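Local coordinates for protein 2-nitropropane dioxygenase (PDB 3BW2) that binds FMN in a TIM barrel and oxidises nitroalkanes, probably as a nitronate monooxygenase with propionate 3-nitronate as substrate, at residues 88-92 and 281-286; 151-157 and 180-184; 218-224 and 340-344. One frame throughout, in Å; residues are numbered along the deposited sequence.

Interaction 1 of 3, residues 88-92 and 281-286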
ATOM      1  N   GLN A  88      -6.702 -27.413  16.071  1.00 28.79           N
ATOM      2  CA  GLN A  88      -5.970 -27.468  14.812  1.00 29.50           C
ATOM      3  C   GLN A  88      -4.463 -27.330  15.001  1.00 28.30           C
ATOM      4  O   GLN A  88      -3.691 -27.634  14.093  1.00 28.70           O
ATOM      5  CB  GLN A  88      -6.479 -26.375  13.871  1.00 30.17           C
ATOM      6  CG  GLN A  88      -7.981 -26.441  13.630  1.00 33.56           C
ATOM      7  CD  GLN A  88      -8.497 -25.271  12.819  1.00 35.90           C
ATOM      8  OE1 GLN A  88      -8.168 -24.116  13.096  1.00 37.38           O
ATOM      9  NE2 GLN A  88      -9.321 -25.561  11.817  1.00 34.63           N
ATOM     10  N   LEU A  89      -4.045 -26.873  16.178  1.00 27.22           N
ATOM     11  CA  LEU A  89      -2.622 -26.708  16.469  1.00 25.62           C
ATOM     12  C   LEU A  89      -2.042 -27.899  17.233  1.00 25.08           C
ATOM     13  O   LEU A  89      -0.863 -27.894  17.589  1.00 24.37           O
ATOM     14  CB  LEU A  89      -2.386 -25.429  17.280  1.00 25.08           C
ATOM     15  CG  LEU A  89      -2.666 -24.095  16.584  1.00 26.31           C
ATOM     16  CD1 LEU A  89      -2.457 -22.951  17.566  1.00 25.72           C
ATOM     17  CD2 LEU A  89      -1.746 -23.942  15.378  1.00 24.20           C
ATOM     18  N   ALA A  90      -2.865 -28.915  17.483  1.00 23.55           N
ATOM     19  CA  ALA A  90      -2.409 -30.094  18.216  1.00 25.02           C
ATOM     20  C   ALA A  90      -1.168 -30.703  17.571  1.00 24.97           C
ATOM     21  O   ALA A  90      -0.253 -31.139  18.268  1.00 25.68           O
ATOM     22  CB  ALA A  90      -3.521 -31.132  18.289  1.00 25.57           C
ATOM     23  N   GLY A  91      -1.142 -30.728  16.241  1.00 24.73           N
ATOM     24  CA  GLY A  91       0.000 -31.281  15.535  1.00 25.80           C
ATOM     25  C   GLY A  91       1.267 -30.490  15.803  1.00 25.19           C
ATOM     26  O   GLY A  91       2.342 -31.062  15.981  1.00 25.35           O
ATOM     27  N   GLU A  92       1.142 -29.166  15.828  1.00 24.80           N
ATOM     28  CA  GLU A  92       2.284 -28.290  16.086  1.00 24.61           C
ATOM     29  C   GLU A  92       2.824 -28.561  17.492  1.00 24.03           C
ATOM     30  O   GLU A  92       4.036 -28.651  17.702  1.00 22.20           O
ATOM     31  CB  GLU A  92       1.860 -26.818  15.981  1.00 23.51           C
ATOM     32  CG  GLU A  92       1.269 -26.399  14.629  1.00 21.70           C
ATOM     33  CD  GLU A  92       2.287 -26.411  13.497  1.00 23.44           C
ATOM     34  OE1 GLU A  92       3.503 -26.482  13.780  1.00 21.19           O
ATOM     35  OE2 GLU A  92       1.871 -26.333  12.322  1.00 22.80           O
ATOM     36  N   ARG A 281       5.778 -21.989   6.544  1.00 17.92           N
ATOM     37  CA  ARG A 281       4.912 -23.144   6.756  1.00 18.74           C
ATOM     38  C   ARG A 281       3.734 -22.877   7.688  1.00 19.37           C
ATOM     39  O   ARG A 281       2.582 -23.141   7.340  1.00 18.90           O
ATOM     40  CB  ARG A 281       5.728 -24.322   7.303  1.00 20.34           C
ATOM     41  CG  ARG A 281       4.923 -25.610   7.462  1.00 22.83           C
ATOM     42  CD  ARG A 281       5.732 -26.697   8.158  1.00 22.11           C
ATOM     43  NE  ARG A 281       6.080 -26.327   9.528  1.00 22.43           N
ATOM     44  CZ  ARG A 281       5.202 -26.186  10.518  1.00 23.65           C
ATOM     45  NH1 ARG A 281       3.906 -26.384  10.302  1.00 24.44           N
ATOM     46  NH2 ARG A 281       5.619 -25.848  11.730  1.00 22.54           N
ATOM     47  N   PHE A 282       4.026 -22.363   8.880  1.00 17.71           N
ATOM     48  CA  PHE A 282       2.984 -22.086   9.864  1.00 18.87           C
ATOM     49  C   PHE A 282       1.908 -21.174   9.278  1.00 18.31           C
ATOM     50  O   PHE A 282       0.715 -21.418   9.446  1.00 18.26           O
ATOM     51  CB  PHE A 282       3.598 -21.424  11.106  1.00 17.71           C
ATOM     52  CG  PHE A 282       2.720 -21.490  12.329  1.00 19.13           C
ATOM     53  CD1 PHE A 282       2.956 -22.438  13.318  1.00 17.57           C
ATOM     54  CD2 PHE A 282       1.650 -20.613  12.484  1.00 18.14           C
ATOM     55  CE1 PHE A 282       2.136 -22.512  14.442  1.00 20.31           C
ATOM     56  CE2 PHE A 282       0.828 -20.680  13.603  1.00 18.54           C
ATOM     57  CZ  PHE A 282       1.070 -21.629  14.584  1.00 18.61           C
ATOM     58  N   LEU A 283       2.330 -20.126   8.583  1.00 20.83           N
ATOM     59  CA  LEU A 283       1.377 -19.189   8.000  1.00 22.35           C
ATOM     60  C   LEU A 283       0.529 -19.867   6.925  1.00 22.91           C
ATOM     61  O   LEU A 283      -0.696 -19.736   6.921  1.00 22.20           O
ATOM     62  CB  LEU A 283       2.114 -17.973   7.427  1.00 21.81           C
ATOM     63  CG  LEU A 283       1.274 -16.722   7.137  1.00 24.55           C
ATOM     64  CD1 LEU A 283       2.182 -15.498   7.077  1.00 22.12           C
ATOM     65  CD2 LEU A 283       0.497 -16.899   5.834  1.00 26.13           C
ATOM     66  N   ARG A 284       1.172 -20.602   6.024  1.00 24.40           N
ATOM     67  CA  ARG A 284       0.446 -21.288   4.962  1.00 26.50           C
ATOM     68  C   ARG A 284      -0.579 -22.276   5.512  1.00 26.51           C
ATOM     69  O   ARG A 284      -1.700 -22.364   5.016  1.00 24.22           O
ATOM     70  CB  ARG A 284       1.418 -22.035   4.040  1.00 29.38           C
ATOM     71  CG  ARG A 284       2.113 -21.161   3.007  1.00 32.34           C
ATOM     72  CD  ARG A 284       2.944 -22.007   2.053  1.00 37.53           C
ATOM     73  NE  ARG A 284       4.206 -22.429   2.654  1.00 43.69           N
ATOM     74  CZ  ARG A 284       5.296 -21.669   2.711  1.00 46.47           C
ATOM     75  NH1 ARG A 284       5.285 -20.446   2.196  1.00 49.10           N
ATOM     76  NH2 ARG A 284       6.398 -22.125   3.293  1.00 48.57           N
ATOM     77  N   GLU A 285      -0.196 -23.007   6.553  1.00 27.03           N
ATOM     78  CA  GLU A 285      -1.074 -24.009   7.142  1.00 27.44           C
ATOM     79  C   GLU A 285      -2.221 -23.514   8.011  1.00 26.77           C
ATOM     80  O   GLU A 285      -3.346 -23.995   7.884  1.00 25.80           O
ATOM     81  CB  GLU A 285      -0.252 -25.002   7.963  1.00 29.48           C
ATOM     82  CG  GLU A 285       0.520 -26.013   7.142  1.00 36.13           C
ATOM     83  CD  GLU A 285       1.246 -27.019   8.012  1.00 39.08           C
ATOM     84  OE1 GLU A 285       0.630 -27.529   8.975  1.00 44.17           O
ATOM     85  OE2 GLU A 285       2.427 -27.308   7.730  1.00 42.04           O
ATOM     86  N   HIS A 286      -1.943 -22.559   8.891  1.00 25.60           N
ATOM     87  CA  HIS A 286      -2.957 -22.064   9.814  1.00 24.98           C
ATOM     88  C   HIS A 286      -3.534 -20.686   9.506  1.00 25.54           C
ATOM     89  O   HIS A 286      -4.607 -20.334   9.999  1.00 25.51           O
ATOM     90  CB  HIS A 286      -2.374 -22.083  11.224  1.00 24.42           C
ATOM     91  CG  HIS A 286      -1.710 -23.378  11.573  1.00 24.43           C
ATOM     92  ND1 HIS A 286      -2.409 -24.557  11.719  1.00 24.65           N
ATOM     93  CD2 HIS A 286      -0.405 -23.689  11.757  1.00 23.34           C
ATOM     94  CE1 HIS A 286      -1.564 -25.538  11.978  1.00 23.44           C
ATOM     95  NE2 HIS A 286      -0.341 -25.038  12.006  1.00 23.59           N
TER
HETATM   96  O   HOH W   1      -5.439 -24.086  11.398  1.00 27.51           O

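Interaction 2 of 3, residues 151-157 and 180-184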
ATOM      1  N   THR A 151      -0.651   5.110  17.134  1.00 16.25           N
ATOM      2  CA  THR A 151      -0.792   4.628  15.762  1.00 16.77           C
ATOM      3  C   THR A 151      -2.244   4.667  15.280  1.00 17.23           C
ATOM      4  O   THR A 151      -3.179   4.419  16.047  1.00 18.02           O
ATOM      5  CB  THR A 151      -0.279   3.173  15.620  1.00 16.37           C
ATOM      6  OG1 THR A 151       1.148   3.157  15.728  1.00 17.57           O
ATOM      7  CG2 THR A 151      -0.695   2.577  14.266  1.00 15.18           C
ATOM      8  N   ALA A 152      -2.415   4.982  13.998  1.00 16.95           N
ATOM      9  CA  ALA A 152      -3.723   5.022  13.353  1.00 15.72           C
ATOM     10  C   ALA A 152      -3.515   4.414  11.970  1.00 15.82           C
ATOM     11  O   ALA A 152      -2.462   4.610  11.367  1.00 15.68           O
ATOM     12  CB  ALA A 152      -4.217   6.460  13.227  1.00 12.49           C
ATOM     13  N   THR A 153      -4.501   3.676  11.468  1.00 15.98           N
ATOM     14  CA  THR A 153      -4.368   3.054  10.153  1.00 16.51           C
ATOM     15  C   THR A 153      -5.355   3.629   9.130  1.00 17.12           C
ATOM     16  O   THR A 153      -5.327   3.258   7.954  1.00 15.55           O
ATOM     17  CB  THR A 153      -4.556   1.521  10.239  1.00 15.11           C
ATOM     18  OG1 THR A 153      -5.887   1.218  10.664  1.00 15.20           O
ATOM     19  CG2 THR A 153      -3.561   0.918  11.238  1.00 14.73           C
ATOM     20  N   THR A 154      -6.215   4.535   9.594  1.00 17.27           N
ATOM     21  CA  THR A 154      -7.218   5.190   8.753  1.00 16.72           C
ATOM     22  C   THR A 154      -7.356   6.641   9.196  1.00 17.84           C
ATOM     23  O   THR A 154      -6.937   7.009  10.300  1.00 17.96           O
ATOM     24  CB  THR A 154      -8.620   4.557   8.915  1.00 17.20           C
ATOM     25  OG1 THR A 154      -9.071   4.757  10.263  1.00 18.77           O
ATOM     26  CG2 THR A 154      -8.589   3.071   8.609  1.00 14.18           C
ATOM     27  N   PRO A 155      -7.939   7.491   8.343  1.00 18.12           N
ATOM     28  CA  PRO A 155      -8.080   8.881   8.777  1.00 19.26           C
ATOM     29  C   PRO A 155      -9.035   8.986   9.970  1.00 18.26           C
ATOM     30  O   PRO A 155      -8.906   9.885  10.802  1.00 19.58           O
ATOM     31  CB  PRO A 155      -8.582   9.598   7.515  1.00 18.34           C
ATOM     32  CG  PRO A 155      -9.207   8.504   6.698  1.00 18.43           C
ATOM     33  CD  PRO A 155      -8.300   7.333   6.922  1.00 18.62           C
ATOM     34  N   GLU A 156      -9.979   8.054  10.068  1.00 19.52           N
ATOM     35  CA  GLU A 156     -10.921   8.058  11.187  1.00 21.01           C
ATOM     36  C   GLU A 156     -10.159   7.812  12.484  1.00 19.40           C
ATOM     37  O   GLU A 156     -10.347   8.526  13.465  1.00 20.94           O
ATOM     38  CB  GLU A 156     -11.989   6.970  11.019  1.00 22.84           C
ATOM     39  CG  GLU A 156     -13.037   7.246   9.951  1.00 26.54           C
ATOM     40  CD  GLU A 156     -12.462   7.250   8.545  1.00 30.49           C
ATOM     41  OE1 GLU A 156     -11.636   6.362   8.229  1.00 28.22           O
ATOM     42  OE2 GLU A 156     -12.849   8.135   7.750  1.00 31.15           O
ATOM     43  N   GLU A 157      -9.302   6.795  12.489  1.00 18.36           N
ATOM     44  CA  GLU A 157      -8.515   6.488  13.678  1.00 17.48           C
ATOM     45  C   GLU A 157      -7.580   7.646  14.021  1.00 16.65           C
ATOM     46  O   GLU A 157      -7.362   7.945  15.196  1.00 17.27           O
ATOM     47  CB  GLU A 157      -7.712   5.197  13.474  1.00 16.65           C
ATOM     48  CG  GLU A 157      -8.588   3.952  13.388  1.00 16.74           C
ATOM     49  CD  GLU A 157      -7.791   2.670  13.213  1.00 17.59           C
ATOM     50  OE1 GLU A 157      -6.606   2.748  12.836  1.00 17.85           O
ATOM     51  OE2 GLU A 157      -8.357   1.581  13.437  1.00 17.33           O
ATOM     52  N   GLN A 180      -0.721  -4.658  12.706  1.00 15.76           N
ATOM     53  CA  GLN A 180      -1.396  -3.477  12.196  1.00 16.63           C
ATOM     54  C   GLN A 180      -1.947  -2.842  13.467  1.00 17.64           C
ATOM     55  O   GLN A 180      -2.520  -3.543  14.307  1.00 16.25           O
ATOM     56  CB  GLN A 180      -2.547  -3.873  11.274  1.00 16.12           C
ATOM     57  CG  GLN A 180      -2.122  -4.181   9.852  1.00 17.66           C
ATOM     58  CD  GLN A 180      -1.615  -2.945   9.140  1.00 18.81           C
ATOM     59  OE1 GLN A 180      -0.422  -2.820   8.855  1.00 20.95           O
ATOM     60  NE2 GLN A 180      -2.522  -2.011   8.861  1.00 16.06           N
ATOM     61  N   GLY A 181      -1.768  -1.531  13.610  1.00 17.65           N
ATOM     62  CA  GLY A 181      -2.243  -0.840  14.796  1.00 18.20           C
ATOM     63  C   GLY A 181      -3.695  -0.387  14.766  1.00 19.20           C
ATOM     64  O   GLY A 181      -4.014   0.708  15.235  1.00 17.75           O
ATOM     65  N   THR A 182      -4.577  -1.215  14.208  1.00 18.44           N
ATOM     66  CA  THR A 182      -6.000  -0.881  14.159  1.00 18.65           C
ATOM     67  C   THR A 182      -6.508  -0.784  15.602  1.00 18.16           C
ATOM     68  O   THR A 182      -6.079  -1.544  16.469  1.00 18.04           O
ATOM     69  CB  THR A 182      -6.801  -1.964  13.408  1.00 17.41           C
ATOM     70  OG1 THR A 182      -6.439  -3.249  13.913  1.00 16.23           O
ATOM     71  CG2 THR A 182      -6.513  -1.921  11.919  1.00 17.54           C
ATOM     72  N   HIS A 183      -7.419   0.149  15.860  1.00 19.23           N
ATOM     73  CA  HIS A 183      -7.939   0.345  17.210  1.00 20.63           C
ATOM     74  C   HIS A 183      -8.895  -0.762  17.634  1.00 22.10           C
ATOM     75  O   HIS A 183      -9.107  -0.995  18.826  1.00 22.56           O
ATOM     76  CB  HIS A 183      -8.613   1.718  17.308  1.00 18.83           C
ATOM     77  CG  HIS A 183      -7.682   2.861  17.033  1.00 18.53           C
ATOM     78  ND1 HIS A 183      -8.086   4.178  17.061  1.00 17.49           N
ATOM     79  CD2 HIS A 183      -6.363   2.880  16.725  1.00 17.76           C
ATOM     80  CE1 HIS A 183      -7.058   4.959  16.780  1.00 18.17           C
ATOM     81  NE2 HIS A 183      -6.000   4.197  16.573  1.00 18.27           N
ATOM     82  N   ARG A 184      -9.461  -1.439  16.646  1.00 23.92           N
ATOM     83  CA  ARG A 184     -10.376  -2.553  16.860  1.00 27.57           C
ATOM     84  C   ARG A 184     -10.184  -3.521  15.697  1.00 27.49           C
ATOM     85  O   ARG A 184     -10.091  -3.095  14.548  1.00 27.33           O
ATOM     86  CB  ARG A 184     -11.825  -2.064  16.892  1.00 31.39           C
ATOM     87  CG  ARG A 184     -12.287  -1.564  18.251  1.00 38.37           C
ATOM     88  CD  ARG A 184     -13.693  -0.975  18.171  1.00 44.03           C
ATOM     89  NE  ARG A 184     -14.629  -1.864  17.484  1.00 49.00           N
ATOM     90  CZ  ARG A 184     -15.021  -3.049  17.942  1.00 52.00           C
ATOM     91  NH1 ARG A 184     -14.562  -3.505  19.102  1.00 52.86           N
ATOM     92  NH2 ARG A 184     -15.875  -3.784  17.236  1.00 53.77           N
TER
HETATM   93  O   HOH W   2      -2.969   1.649  17.515  1.00 20.41           O
HETATM   94  O   HOH W   3     -10.529   0.456  14.482  1.00 41.29           O

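Interaction 3 of 3, residues 218-224 and 340-344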
ATOM      1  N   MET A 218      12.685   1.658   3.858  1.00 18.26           N
ATOM      2  CA  MET A 218      14.002   1.032   3.962  1.00 18.45           C
ATOM      3  C   MET A 218      15.148   1.900   3.459  1.00 18.91           C
ATOM      4  O   MET A 218      16.313   1.587   3.692  1.00 17.88           O
ATOM      5  CB  MET A 218      14.020  -0.271   3.154  1.00 17.49           C
ATOM      6  CG  MET A 218      12.914  -1.257   3.497  1.00 15.78           C
ATOM      7  SD  MET A 218      13.021  -1.792   5.202  1.00 17.55           S
ATOM      8  CE  MET A 218      14.427  -2.927   5.126  1.00 17.44           C
ATOM      9  N   ARG A 219      14.815   2.980   2.761  1.00 19.44           N
ATOM     10  CA  ARG A 219      15.825   3.860   2.179  1.00 19.10           C
ATOM     11  C   ARG A 219      15.580   5.328   2.492  1.00 18.56           C
ATOM     12  O   ARG A 219      14.440   5.749   2.709  1.00 17.05           O
ATOM     13  CB  ARG A 219      15.842   3.676   0.657  1.00 18.31           C
ATOM     14  CG  ARG A 219      16.155   2.253   0.195  1.00 18.86           C
ATOM     15  CD  ARG A 219      17.659   2.018   0.120  1.00 20.63           C
ATOM     16  NE  ARG A 219      17.985   0.713  -0.454  1.00 22.14           N
ATOM     17  CZ  ARG A 219      18.091  -0.412   0.246  1.00 23.60           C
ATOM     18  NH1 ARG A 219      17.901  -0.405   1.559  1.00 23.37           N
ATOM     19  NH2 ARG A 219      18.387  -1.548  -0.370  1.00 22.03           N
ATOM     20  N   GLY A 220      16.657   6.109   2.496  1.00 16.06           N
ATOM     21  CA  GLY A 220      16.537   7.529   2.771  1.00 15.93           C
ATOM     22  C   GLY A 220      15.634   8.246   1.785  1.00 16.63           C
ATOM     23  O   GLY A 220      14.999   9.242   2.133  1.00 18.43           O
ATOM     24  N   GLY A 221      15.575   7.753   0.550  1.00 14.21           N
ATOM     25  CA  GLY A 221      14.723   8.386  -0.447  1.00 15.68           C
ATOM     26  C   GLY A 221      13.250   8.262  -0.093  1.00 15.52           C
ATOM     27  O   GLY A 221      12.436   9.126  -0.430  1.00 16.46           O
ATOM     28  N   GLN A 222      12.901   7.168   0.577  1.00 15.87           N
ATOM     29  CA  GLN A 222      11.527   6.942   0.993  1.00 15.54           C
ATOM     30  C   GLN A 222      11.227   7.859   2.174  1.00 16.24           C
ATOM     31  O   GLN A 222      10.083   8.266   2.376  1.00 16.88           O
ATOM     32  CB  GLN A 222      11.324   5.477   1.380  1.00 17.42           C
ATOM     33  CG  GLN A 222      11.346   4.538   0.188  1.00 16.63           C
ATOM     34  CD  GLN A 222      11.398   3.085   0.597  1.00 17.52           C
ATOM     35  OE1 GLN A 222      12.384   2.630   1.169  1.00 17.07           O
ATOM     36  NE2 GLN A 222      10.331   2.347   0.308  1.00 17.30           N
ATOM     37  N   ILE A 223      12.255   8.187   2.952  1.00 16.12           N
ATOM     38  CA  ILE A 223      12.063   9.093   4.078  1.00 16.38           C
ATOM     39  C   ILE A 223      11.760  10.475   3.491  1.00 17.65           C
ATOM     40  O   ILE A 223      10.856  11.174   3.951  1.00 18.73           O
ATOM     41  CB  ILE A 223      13.321   9.152   4.986  1.00 15.72           C
ATOM     42  CG1 ILE A 223      13.564   7.773   5.623  1.00 15.96           C
ATOM     43  CG2 ILE A 223      13.130  10.209   6.067  1.00 15.96           C
ATOM     44  CD1 ILE A 223      14.795   7.695   6.528  1.00 16.42           C
ATOM     45  N   ALA A 224      12.506  10.857   2.459  1.00 16.78           N
ATOM     46  CA  ALA A 224      12.284  12.144   1.803  1.00 17.47           C
ATOM     47  C   ALA A 224      10.880  12.141   1.212  1.00 17.87           C
ATOM     48  O   ALA A 224      10.184  13.157   1.220  1.00 19.33           O
ATOM     49  CB  ALA A 224      13.314  12.360   0.695  1.00 15.77           C
ATOM     50  N   LEU A 340      21.078   6.111   5.943  1.00 18.29           N
ATOM     51  CA  LEU A 340      19.750   6.661   5.693  1.00 18.15           C
ATOM     52  C   LEU A 340      19.819   8.183   5.605  1.00 17.61           C
ATOM     53  O   LEU A 340      19.174   8.794   4.749  1.00 18.19           O
ATOM     54  CB  LEU A 340      18.778   6.239   6.800  1.00 16.81           C
ATOM     55  CG  LEU A 340      18.458   4.738   6.868  1.00 16.14           C
ATOM     56  CD1 LEU A 340      17.654   4.432   8.126  1.00 13.58           C
ATOM     57  CD2 LEU A 340      17.678   4.322   5.616  1.00 17.00           C
ATOM     58  N   ALA A 341      20.609   8.794   6.485  1.00 17.20           N
ATOM     59  CA  ALA A 341      20.758  10.249   6.493  1.00 17.95           C
ATOM     60  C   ALA A 341      21.361  10.743   5.180  1.00 18.60           C
ATOM     61  O   ALA A 341      20.948  11.769   4.643  1.00 20.32           O
ATOM     62  CB  ALA A 341      21.632  10.681   7.661  1.00 16.80           C
ATOM     63  N   ALA A 342      22.340  10.005   4.667  1.00 19.43           N
ATOM     64  CA  ALA A 342      22.994  10.366   3.416  1.00 20.43           C
ATOM     65  C   ALA A 342      22.032  10.206   2.246  1.00 21.07           C
ATOM     66  O   ALA A 342      22.013  11.028   1.332  1.00 21.19           O
ATOM     67  CB  ALA A 342      24.222   9.493   3.199  1.00 19.30           C
ATOM     68  N   GLU A 343      21.238   9.139   2.273  1.00 21.77           N
ATOM     69  CA  GLU A 343      20.280   8.888   1.204  1.00 21.94           C
ATOM     70  C   GLU A 343      19.205   9.964   1.230  1.00 22.60           C
ATOM     71  O   GLU A 343      18.752  10.434   0.182  1.00 22.20           O
ATOM     72  CB  GLU A 343      19.673   7.491   1.358  1.00 22.05           C
ATOM     73  CG  GLU A 343      20.670   6.373   1.043  1.00 20.70           C
ATOM     74  CD  GLU A 343      20.145   4.990   1.383  1.00 21.47           C
ATOM     75  OE1 GLU A 343      20.767   4.000   0.947  1.00 22.35           O
ATOM     76  OE2 GLU A 343      19.122   4.886   2.093  1.00 18.64           O
ATOM     77  N   LEU A 344      18.813  10.362   2.438  1.00 21.02           N
ATOM     78  CA  LEU A 344      17.817  11.410   2.622  1.00 20.57           C
ATOM     79  C   LEU A 344      18.321  12.711   2.002  1.00 20.45           C
ATOM     80  O   LEU A 344      17.620  13.351   1.218  1.00 19.44           O
ATOM     81  CB  LEU A 344      17.554  11.627   4.112  1.00 20.76           C
ATOM     82  CG  LEU A 344      16.711  12.844   4.504  1.00 20.94           C
ATOM     83  CD1 LEU A 344      15.336  12.741   3.864  1.00 21.31           C
ATOM     84  CD2 LEU A 344      16.586  12.916   6.018  1.00 18.58           C
TER

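Interaction 1 of 3, residues 88-92 and 281-286
Helix 281-286 faces the start of helix 90-95, Glu92 CA lying 8.8 Å from Phe282 CA and Gln88 CA 8.0 Å from His286 CA, so it is mainly side chains that bridge the gap. Glu92 does most of it. Its carboxylate meets the Arg281 guanidinium end-on and nearly coplanar: Arg281 NH1 reaches Glu92 OE2 at 2.9 Å, almost straight at 170°, while NH2 takes OE1, each oxygen using its syn lone pair. Glu92 OE2 also accepts from His286 NE2 at 2.6 Å, on its anti side and 27° out of the carboxylate plane. The bend of Glu92 at chi2 (-68°) turns the carboxylate into this grip. Arg281 NH1 has a second acceptor in Glu285 OE2, one turn along, making a three-residue salt-bridge network; NH2 also hydrogen-bonds to Tyr96 OH. The contact lies outside the barrel strands, away from the flavin, where helix 296-311 supplies Leu304 against Glu92 and Phe282. Beside this polar cluster, Leu89 CD2 sits squarely over one face of the His286 imidazole, a CH-pi contact 3.6 Å from the centroid, and touches Phe282 CZ. On the opposite face lies Glu285 CB, and a water at ND1 leads weakly to Gln88 OE1.

Interaction 2 of 3, residues 151-157 and 180-184
Glu157 and His183 run past each other in opposite directions, carboxylate and imidazole stacked with their planes only 4° apart. Glu157 CB lies over one face of the ring, offset toward its rim, in a CH-pi contact 3.7 Å from the centroid. At the ring edge His183 NE2 donates in plane to Thr151 O at 2.9 Å, so the imidazole is fixed by an edge bond and a covered face. Extended beyond CG (chi2 -179°), Glu157 carries its carboxylate along the ring to the backbone: His183 N reaches Glu157 OE2 at 3.0 Å from above the carboxylate plane, and a water also donates to this oxygen. The other oxygen, Glu157 OE1, turns back to its own segment and accepts from Thr153 N at 2.7 Å and from Thr153 OG1. A glutamine here would probably keep the stack but lose one acceptor, leaving either the Thr153 donors or His183 N without its mate. Thr153 OG1 also touches Thr182 CG2 at 3.4 Å, and Thr151 CG2 rests on Gly181 CA, where a side chain would clash. Thr154 is the N-cap residue of helix 155-163, its OG1 accepting from Glu157 N. The contact pins the loop after strand 178-179 to the turn between barrel strand 147-152 and helix 155-163, beside strand 168-172, whose FMN-binding Gln172 accepts from Gly181 N.

Interaction 3 of 3, residues 218-224 and 340-344
Gly220 N donates to Glu343 OE2 at 2.8 Å and 174°, a straight bond on the anti side of the carboxylate that takes up a backbone N-H in the first turn of helix 220-228. The backbones themselves touch here, Gly220 CA lying 4.1 Å from Leu344 CA. Two CA-H...O contacts run in opposite senses, one from Gly220 CA to Leu340 O at 3.5 Å and the other from Leu344 CA to Gly220 O. A side chain on Gly220 would run into Glu343 CB, Leu344 N and Leu340 O. The lack of one is consistent with the close approach of the axes of 220-224 and 340-344, which come within 7.5 Å and cross at -54°. Apolar groups fill in around the crossing. Leu344, with CG anti to its N (chi1 170°), brings CD1 against Ala224 CB at 3.8 Å and against Ile223 CG2, while Leu340 CD2 lies on Met218 O. In the TIM barrel, helix 220-228 follows strand 211-214, and the long helix 333-350 near the C terminus packs across its start; Ile13 of strand 13-15 meets Ile223 and Leu340 from the barrel side. Arg219 CD packs against both carboxylate oxygens of Glu343, though the guanidinium makes no bond to them. Glu343 is itself positioned by a salt bridge from OE1 to Arg329, and Arg219 NE instead reaches Glu205 of the second subunit. Gln222 OE1 reaches back to hold the turn, accepting from Met218 N at 2.9 Å and from Arg219 N as well. Its NE2 donates to Leu197 O of the second subunit, while Met218 packs on Thr238, which binds FMN.

How the interactions relate
Going from the N terminus, the chain first lays down 88-92, which must wait for 281-286 before interaction 1 closes. Inside that long loop interaction 2 is nested, a short closure of 151-157 by 180-184 on the barrel near the flavin. Next comes 218-224, still within the first loop, but its partner 340-344 lies beyond 281-286, so interactions 1 and 3 cross, whereas 2 and 3 follow in series. Interaction 1 joins peripheral helices, interaction 2 a barrel strand-to-helix turn and a loop, interaction 3 a barrel helix and the C-terminal helix. None touches another; 2 and 3, with centres about 25 Å apart, both reach the second subunit.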